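Local coordinates for protein BtGH115A (Bacteroides thetaiotaomicron, PDB 5BY3) that probably acts as a family GH115 glycoside hydrolase that removes alpha-linked 4-O-methyl-glucuronic acid from decorated arabinogalactans, at residues 120-123 and 124-127. Residues are numbered along the deposited sequence; the frame is centred on the assembly and turned at random.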
ATOM      1  N   ILE A 120      -1.487 -15.345  20.186  1.00 48.79           N
ATOM      2  CA  ILE A 120      -2.874 -15.836  20.159  1.00 47.03           C
ATOM      3  C   ILE A 120      -3.466 -15.889  18.746  1.00 49.71           C
ATOM      4  O   ILE A 120      -4.074 -16.895  18.342  1.00 55.91           O
ATOM      5  CB  ILE A 120      -3.764 -14.951  21.061  1.00 44.56           C
ATOM      6  CG1 ILE A 120      -3.258 -15.034  22.513  1.00 44.66           C
ATOM      7  CG2 ILE A 120      -5.234 -15.352  20.906  1.00 43.34           C
ATOM      8  CD1 ILE A 120      -3.931 -14.108  23.505  1.00 51.32           C
ATOM      9  N   LEU A 121      -3.278 -14.800  18.010  1.00 46.92           N
ATOM     10  CA  LEU A 121      -3.735 -14.681  16.634  1.00 44.96           C
ATOM     11  C   LEU A 121      -2.929 -15.507  15.650  1.00 43.31           C
ATOM     12  O   LEU A 121      -3.357 -15.712  14.543  1.00 53.43           O
ATOM     13  CB  LEU A 121      -3.802 -13.211  16.229  1.00 43.17           C
ATOM     14  CG  LEU A 121      -4.977 -12.489  16.939  1.00 44.84           C
ATOM     15  CD1 LEU A 121      -4.993 -11.006  16.667  1.00 42.52           C
ATOM     16  CD2 LEU A 121      -6.342 -13.061  16.591  1.00 40.74           C
ATOM     17  N   GLU A 122      -1.783 -16.019  16.069  1.00 45.75           N
ATOM     18  CA  GLU A 122      -0.997 -16.937  15.250  1.00 43.35           C
ATOM     19  C   GLU A 122      -1.684 -18.288  15.216  1.00 44.56           C
ATOM     20  O   GLU A 122      -1.611 -19.024  14.210  1.00 47.47           O
ATOM     21  CB  GLU A 122       0.414 -17.086  15.836  1.00 43.52           C
ATOM     22  CG  GLU A 122       1.381 -17.991  15.094  1.00 49.25           C
ATOM     23  CD  GLU A 122       1.493 -17.711  13.596  1.00 55.59           C
ATOM     24  OE1 GLU A 122       1.566 -16.525  13.156  1.00 65.27           O
ATOM     25  OE2 GLU A 122       1.543 -18.715  12.855  1.00 59.18           O
ATOM     26  N   ILE A 123      -2.333 -18.610  16.330  1.00 41.45           N
ATOM     27  CA  ILE A 123      -3.028 -19.881  16.511  1.00 44.48           C
ATOM     28  C   ILE A 123      -4.223 -19.835  15.598  1.00 43.15           C
ATOM     29  O   ILE A 123      -4.556 -20.830  14.975  1.00 39.31           O
ATOM     30  CB  ILE A 123      -3.470 -20.086  17.970  1.00 46.61           C
ATOM     31  CG1 ILE A 123      -2.221 -20.097  18.867  1.00 44.77           C
ATOM     32  CG2 ILE A 123      -4.345 -21.340  18.129  1.00 42.09           C
ATOM     33  CD1 ILE A 123      -2.542 -20.338  20.323  1.00 53.03           C
ATOM     34  N   SER A 124      -4.803 -18.639  15.474  1.00 46.43           N
ATOM     35  CA  SER A 124      -5.917 -18.415  14.585  1.00 42.72           C
ATOM     36  C   SER A 124      -5.511 -18.583  13.091  1.00 47.66           C
ATOM     37  O   SER A 124      -6.251 -19.210  12.320  1.00 51.05           O
ATOM     38  CB  SER A 124      -6.566 -17.098  14.945  1.00 41.31           C
ATOM     39  OG  SER A 124      -7.096 -16.476  13.803  1.00 55.41           O
ATOM     40  N   ARG A 125      -4.335 -18.079  12.701  1.00 44.74           N
ATOM     41  CA  ARG A 125      -3.746 -18.363  11.366  1.00 48.57           C
ATOM     42  C   ARG A 125      -3.499 -19.862  11.098  1.00 48.67           C
ATOM     43  O   ARG A 125      -3.762 -20.348   9.980  1.00 46.15           O
ATOM     44  CB  ARG A 125      -2.445 -17.560  11.126  1.00 48.50           C
ATOM     45  CG  ARG A 125      -2.678 -16.080  10.809  1.00 46.84           C
ATOM     46  CD  ARG A 125      -1.500 -15.175  11.206  1.00 48.31           C
ATOM     47  NE  ARG A 125      -1.595 -13.842  10.582  1.00 59.96           N
ATOM     48  CZ  ARG A 125      -1.318 -13.551   9.293  1.00 62.19           C
ATOM     49  NH1 ARG A 125      -0.885 -14.475   8.419  1.00 56.41           N
ATOM     50  NH2 ARG A 125      -1.469 -12.304   8.864  1.00 58.05           N
ATOM     51  N   LEU A 126      -2.989 -20.568  12.120  1.00 44.47           N
ATOM     52  CA  LEU A 126      -2.729 -22.015  12.094  1.00 39.18           C
ATOM     53  C   LEU A 126      -4.026 -22.838  11.885  1.00 42.95           C
ATOM     54  O   LEU A 126      -4.027 -23.922  11.307  1.00 43.41           O
ATOM     55  CB  LEU A 126      -2.082 -22.432  13.426  1.00 36.68           C
ATOM     56  CG  LEU A 126      -0.628 -22.027  13.678  1.00 38.56           C
ATOM     57  CD1 LEU A 126      -0.213 -22.484  15.036  1.00 34.00           C
ATOM     58  CD2 LEU A 126       0.328 -22.598  12.638  1.00 35.99           C
ATOM     59  N   LEU A 127      -5.126 -22.329  12.407  1.00 41.36           N
ATOM     60  CA  LEU A 127      -6.389 -22.958  12.220  1.00 44.35           C
ATOM     61  C   LEU A 127      -6.922 -22.687  10.796  1.00 52.36           C
ATOM     62  O   LEU A 127      -7.993 -23.176  10.424  1.00 54.42           O
ATOM     63  CB  LEU A 127      -7.357 -22.466  13.280  1.00 39.48           C
ATOM     64  CG  LEU A 127      -7.005 -22.851  14.703  1.00 41.09           C
ATOM     65  CD1 LEU A 127      -7.984 -22.139  15.590  1.00 45.94           C
ATOM     66  CD2 LEU A 127      -7.115 -24.350  14.939  1.00 44.83           C
TER
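Arg125, Leu126 and Leu127 donate their backbone N-H groups to the carbonyls of Leu121, Glu122 and Ile123, the i to i+4 pattern of an alpha-helix, with Leu126 N 2.9 Å from Glu122 O and Leu127 N 3.0 Å from Ile123 O. These are the last two turns of helix 113-126, which follows strand 106-110 of the mixed sheet, running into the loop at Leu127. Over these turns one side is buried and largely apolar: branched Ile120 and Ile123 both meet Leu47 of helix 38-55, and Ile123 also reaches Leu106 and Val108 of the sheet. Ser124 is small enough to lie against Leu47 too, and its hydroxyl is satisfied by a hydrogen bond with Asp50. Glu122 and Arg125 lie on a partly exposed side, which suits their charged ends. With CG anti to the backbone N (chi1 -179°) and a bend at chi2 (50°), the Glu122 carboxylate leans forward along the helix, with OE1 3.9 Å from Arg125 CD. The two side chains cross at about a right angle, yet Glu122 OE1 and Arg125 NE stay 4.9 Å apart, where attraction is probably modest; the long Arg125 chain, extended from CG to NE, instead lets NH2 bond the carbonyl of Arg205. Branched, apolar Leu126 meets Phe146 and sets CG 3.2 Å from Glu122 O. Lacking CG and the branch methyls CD1 and CD2, an alanine in place of Leu126 would probably leave Phe146 and the Glu122 carbonyl with less apolar cover. Leu127 likewise touches Phe146 and places its CG 3.2 Å from Ile123 O.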